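Local structure of glycoside Hydrolase (Bacteroides uniformis, 5T99) at residues A[63-68]-A[774-779]; A[772-775]-A[780-783]. The protein probably hydrolyses galactosides released during agarose breakdown, as a family 2 glycoside hydrolase whose active site binds the inhibitor galacto-isofagomine. One frame throughout, in Å; residues are numbered along the deposited sequence.

Contact 1. Residues A[63-68]-A[774-779]; sequences WAIEGP and ESFIEP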
loop_
_atom_site.group_PDB
_atom_site.type_symbol
_atom_site.label_atom_id
_atom_site.label_comp_id
_atom_site.label_asym_id
_atom_site.label_seq_id
_atom_site.Cartn_x
_atom_site.Cartn_y
_atom_site.Cartn_z
ATOM N N TRP A 63 2.924 9.898 15.315
ATOM C CA TRP A 63 3.746 10.041 16.532
ATOM C C TRP A 63 4.303 8.706 17.047
ATOM O O TRP A 63 5.292 8.707 17.762
ATOM C CB TRP A 63 3.020 10.814 17.647
ATOM C CG TRP A 63 2.133 10.007 18.568
ATOM C CD1 TRP A 63 2.521 9.039 19.461
ATOM C CD2 TRP A 63 0.714 10.129 18.708
ATOM N NE1 TRP A 63 1.431 8.555 20.129
ATOM C CE2 TRP A 63 0.309 9.203 19.694
ATOM C CE3 TRP A 63 -0.255 10.932 18.095
ATOM C CZ2 TRP A 63 -1.024 9.056 20.085
ATOM C CZ3 TRP A 63 -1.583 10.791 18.484
ATOM C CH2 TRP A 63 -1.954 9.863 19.476
ATOM N N ALA A 64 3.673 7.583 16.683
ATOM C CA ALA A 64 4.038 6.272 17.240
ATOM C C ALA A 64 5.361 5.713 16.734
ATOM O O ALA A 64 5.934 4.839 17.375
ATOM C CB ALA A 64 2.926 5.257 17.004
ATOM N N ILE A 65 5.833 6.195 15.587
ATOM C CA ILE A 65 7.111 5.749 15.008
ATOM C C ILE A 65 8.345 6.387 15.680
ATOM O O ILE A 65 9.469 5.975 15.414
ATOM C CB ILE A 65 7.118 6.012 13.472
ATOM C CG1 ILE A 65 8.173 5.175 12.728
ATOM C CG2 ILE A 65 7.297 7.499 13.164
ATOM C CD1 ILE A 65 8.014 3.677 12.873
ATOM N N GLU A 66 8.131 7.366 16.564
ATOM C CA GLU A 66 9.207 8.163 17.173
ATOM C C GLU A 66 9.722 7.674 18.546
ATOM O O GLU A 66 10.905 7.834 18.827
ATOM C CB GLU A 66 8.726 9.616 17.333
ATOM C CG GLU A 66 8.271 10.281 16.036
ATOM C CD GLU A 66 7.618 11.640 16.234
ATOM O OE1 GLU A 66 7.599 12.437 15.274
ATOM O OE2 GLU A 66 7.109 11.928 17.334
ATOM N N GLY A 67 8.844 7.080 19.369
ATOM C CA GLY A 67 9.022 6.973 20.844
ATOM C C GLY A 67 10.259 6.274 21.420
ATOM O O GLY A 67 11.212 6.953 21.826
ATOM N N PRO A 68 10.238 4.923 21.526
ATOM C CA PRO A 68 11.479 4.174 21.799
ATOM C C PRO A 68 12.522 4.337 20.679
ATOM O O PRO A 68 13.368 3.465 20.470
ATOM C CB PRO A 68 10.997 2.718 21.896
ATOM C CG PRO A 68 9.580 2.824 22.337
ATOM C CD PRO A 68 9.044 4.068 21.685
ATOM N N GLU A 774 16.611 -0.516 17.646
ATOM C CA GLU A 774 17.200 0.726 17.127
ATOM C C GLU A 774 16.112 1.659 16.649
ATOM O O GLU A 774 15.165 1.223 16.008
ATOM C CB GLU A 774 18.118 0.462 15.944
ATOM C CG GLU A 774 19.483 -0.081 16.303
ATOM C CD GLU A 774 20.191 -0.612 15.077
ATOM O OE1 GLU A 774 19.807 -1.706 14.600
ATOM O OE2 GLU A 774 21.111 0.075 14.584
ATOM N N SER A 775 16.258 2.940 16.965
ATOM C CA SER A 775 15.365 3.977 16.458
ATOM C C SER A 775 15.380 3.988 14.926
ATOM O O SER A 775 16.401 3.675 14.292
ATOM C CB SER A 775 15.786 5.348 16.991
ATOM O OG SER A 775 15.114 6.403 16.332
ATOM N N PHE A 776 14.230 4.323 14.347
ATOM C CA PHE A 776 14.136 4.553 12.916
ATOM C C PHE A 776 14.566 5.973 12.552
ATOM O O PHE A 776 14.771 6.249 11.374
ATOM C CB PHE A 776 12.709 4.314 12.414
ATOM C CG PHE A 776 12.282 2.872 12.438
ATOM C CD1 PHE A 776 12.903 1.934 11.618
ATOM C CD2 PHE A 776 11.237 2.453 13.253
ATOM C CE1 PHE A 776 12.505 0.602 11.624
ATOM C CE2 PHE A 776 10.833 1.119 13.270
ATOM C CZ PHE A 776 11.466 0.191 12.453
ATOM N N ILE A 777 14.697 6.870 13.534
ATOM C CA ILE A 777 14.871 8.299 13.251
ATOM C C ILE A 777 16.060 8.956 13.956
ATOM O O ILE A 777 16.055 10.171 14.159
ATOM C CB ILE A 777 13.576 9.085 13.568
ATOM C CG1 ILE A 777 13.176 8.910 15.039
ATOM C CG2 ILE A 777 12.454 8.635 12.638
ATOM C CD1 ILE A 777 12.092 9.861 15.481
ATOM N N GLU A 778 17.066 8.162 14.317
ATOM C CA GLU A 778 18.363 8.677 14.734
ATOM C C GLU A 778 19.353 8.416 13.601
ATOM O O GLU A 778 19.235 7.395 12.919
ATOM C CB GLU A 778 18.824 7.984 16.004
ATOM C CG GLU A 778 18.040 8.381 17.246
ATOM C CD GLU A 778 18.531 7.678 18.504
ATOM O OE1 GLU A 778 19.656 7.116 18.507
ATOM O OE2 GLU A 778 17.787 7.689 19.505
ATOM N N PRO A 779 20.339 9.315 13.386
ATOM C CA PRO A 779 21.229 9.189 12.218
ATOM C C PRO A 779 22.359 8.146 12.375
ATOM O O PRO A 779 23.525 8.427 12.089
ATOM C CB PRO A 779 21.761 10.621 12.039
ATOM C CG PRO A 779 21.749 11.209 13.405
ATOM C CD PRO A 779 20.677 10.501 14.201
HETATM O O HOH W 1 11.939 4.919 16.006
#

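Contact 2. Residues A[772-775]-A[780-783]; sequences TTES and KRKA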
loop_
_atom_site.group_PDB
_atom_site.type_symbol
_atom_site.label_atom_id
_atom_site.label_comp_id
_atom_site.label_asym_id
_atom_site.label_seq_id
_atom_site.Cartn_x
_atom_site.Cartn_y
_atom_site.Cartn_z
ATOM N N THR A 772 15.225 -5.956 16.523
ATOM C CA THR A 772 16.058 -4.902 17.093
ATOM C C THR A 772 15.167 -3.809 17.649
ATOM O O THR A 772 13.990 -3.726 17.304
ATOM C CB THR A 772 17.048 -4.300 16.064
ATOM O OG1 THR A 772 17.742 -3.197 16.653
ATOM C CG2 THR A 772 16.345 -3.810 14.798
ATOM N N THR A 773 15.750 -2.978 18.505
ATOM C CA THR A 773 15.075 -1.811 19.066
ATOM C C THR A 773 15.733 -0.489 18.651
ATOM O O THR A 773 15.443 0.551 19.242
ATOM C CB THR A 773 15.039 -1.891 20.610
ATOM O OG1 THR A 773 16.378 -2.005 21.115
ATOM C CG2 THR A 773 14.199 -3.083 21.070
ATOM N N GLU A 774 16.611 -0.516 17.646
ATOM C CA GLU A 774 17.200 0.726 17.127
ATOM C C GLU A 774 16.112 1.659 16.649
ATOM O O GLU A 774 15.165 1.223 16.008
ATOM C CB GLU A 774 18.118 0.462 15.944
ATOM C CG GLU A 774 19.483 -0.081 16.303
ATOM C CD GLU A 774 20.191 -0.612 15.077
ATOM O OE1 GLU A 774 19.807 -1.706 14.600
ATOM O OE2 GLU A 774 21.111 0.075 14.584
ATOM N N SER A 775 16.258 2.940 16.965
ATOM C CA SER A 775 15.365 3.977 16.458
ATOM C C SER A 775 15.380 3.988 14.926
ATOM O O SER A 775 16.401 3.675 14.292
ATOM C CB SER A 775 15.786 5.348 16.991
ATOM O OG SER A 775 15.114 6.403 16.332
ATOM N N LYS A 780 21.980 6.936 12.785
ATOM C CA LYS A 780 22.898 5.831 13.031
ATOM C C LYS A 780 22.113 4.535 12.858
ATOM O O LYS A 780 20.940 4.467 13.225
ATOM C CB LYS A 780 23.529 5.916 14.447
ATOM C CG LYS A 780 22.699 5.360 15.608
ATOM C CD LYS A 780 23.209 5.815 16.971
ATOM N N ARG A 781 22.751 3.517 12.296
ATOM C CA ARG A 781 22.102 2.232 12.099
ATOM C C ARG A 781 23.126 1.127 11.851
ATOM O O ARG A 781 24.123 1.341 11.158
ATOM C CB ARG A 781 21.123 2.304 10.922
ATOM C CG ARG A 781 20.130 1.154 10.869
ATOM C CD ARG A 781 18.965 1.341 11.833
ATOM N NE ARG A 781 18.204 0.097 11.954
ATOM C CZ ARG A 781 16.934 -0.013 12.361
ATOM N NH1 ARG A 781 16.215 1.046 12.735
ATOM N NH2 ARG A 781 16.376 -1.221 12.396
ATOM N N LYS A 782 22.856 -0.049 12.414
ATOM C CA LYS A 782 23.685 -1.221 12.208
ATOM C C LYS A 782 23.291 -1.898 10.919
ATOM O O LYS A 782 22.105 -1.948 10.568
ATOM C CB LYS A 782 23.511 -2.221 13.345
ATOM C CG LYS A 782 23.989 -1.718 14.704
ATOM C CD LYS A 782 23.610 -2.685 15.820
ATOM C CE LYS A 782 24.533 -3.893 15.850
ATOM N NZ LYS A 782 23.804 -5.125 16.253
ATOM N N ALA A 783 24.282 -2.435 10.219
ATOM C CA ALA A 783 24.011 -3.313 9.097
ATOM C C ALA A 783 23.341 -4.570 9.617
ATOM O O ALA A 783 23.512 -4.933 10.782
ATOM C CB ALA A 783 25.284 -3.662 8.344
#

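Contact 1. Residues A[63-68]-A[774-779]
Ile65 and Phe776 meet where two loops from distant parts of the chain come together, and the pair illustrates how a few apolar atoms and one water can join two domains. The terminal methyl CD1 of Ile65 does most of the touching, approaching the phenyl ring obliquely, 3.5 Å from CD2 of Phe776. The two side chains cross at about a right angle. Ile65 reaches the ring because its longer branch, CG1, swings opposite the backbone N (chi1 -161°), which carries CD1 across to the ring. A second apolar touch runs beside the first: CD1 of Ile777 lies 3.8 Å from CA of Glu66 and also brushes CB and CG of that side chain. Here Ile777 is extended beyond CG1 (chi2 168°), so that its end rests on the aliphatic root of Glu66, whose carboxylate is turned to a salt bridge with Arg55.

No direct hydrogen bond crosses between the segments. A water bridges them instead, donating to O of Ile65 at 2.8 Å and accepting from N of Phe776 at 2.9 Å, and thus serves a carbonyl and an amide that lie too far apart to pair. The turn presenting both hydrophobic residues is fixed from within, since N of Ile777 donates to OG of Ser775 at 2.9 Å. This ST turn sets Phe776 and Ile777 against a loop of the sugar-binding domain, forming a loop-to-loop interface with the C-terminal domain of the multidomain family 2 fold.

Contact 2. Residues A[772-775]-A[780-783]
The carboxylate of Glu774 reaches both the guanidinium of Arg781 and the backbone of Lys782, and its two oxygens do different work. OE2 accepts from N of Lys782 at 2.8 Å through its syn lone pair, with an N-H...O angle of 154°. OE1 lies 3.6 Å from NE of Arg781 but well out of the guanidinium plane, giving a long ion pair in which no N-H points at the oxygen. Carboxylate and guanidinium planes are inclined by 36°, and CB of Glu774 sits above one face of the guanidinium, toward its rim. Arg781 reaches this position by a bend at chi2 (80°). At the guanidinium's edge, NH1 makes a weak hydrogen bond to O of Ser775 at 3.1 Å, while NH2 donates to Asn767.

The contact ties a loop to strand 780-782, an outermost strand of its sheet in the C-terminal domain. An ST turn shapes the loop: N of Glu774 donates to OG1 of Thr772 at 3.1 Å, and that hydroxyl in turn donates to the anti lone pair of OE1. An alanine in place of Glu774 would probably leave N of Lys782 without its acceptor and Arg781 without this nearby negative charge. The Lys782 side chain crosses that of Glu774 at about a right angle, and its CG comes within 3.4 Å of OE2 of Glu774.

In the fold
Both contacts draw on the loop before strand 780-782 and share Glu774 and Ser775, yet they use it for different ends. Contact 1 is partly buried and joins segments more than 700 residues apart, one from the sugar-binding domain and one from the C-terminal domain, by apolar touching and a water. Contact 2 lies at the surface and stays within the C-terminal domain, fastening the loop to the strand it leads into through charge and hydrogen bonds. Their centres are 10 Å apart, and they meet where CD1 of Phe776 packs 3.6 Å from NH1 of Arg781. The ring that receives Ile65 in contact 1 thus also lies against the guanidinium of contact 2, so the contacts adjoin through it.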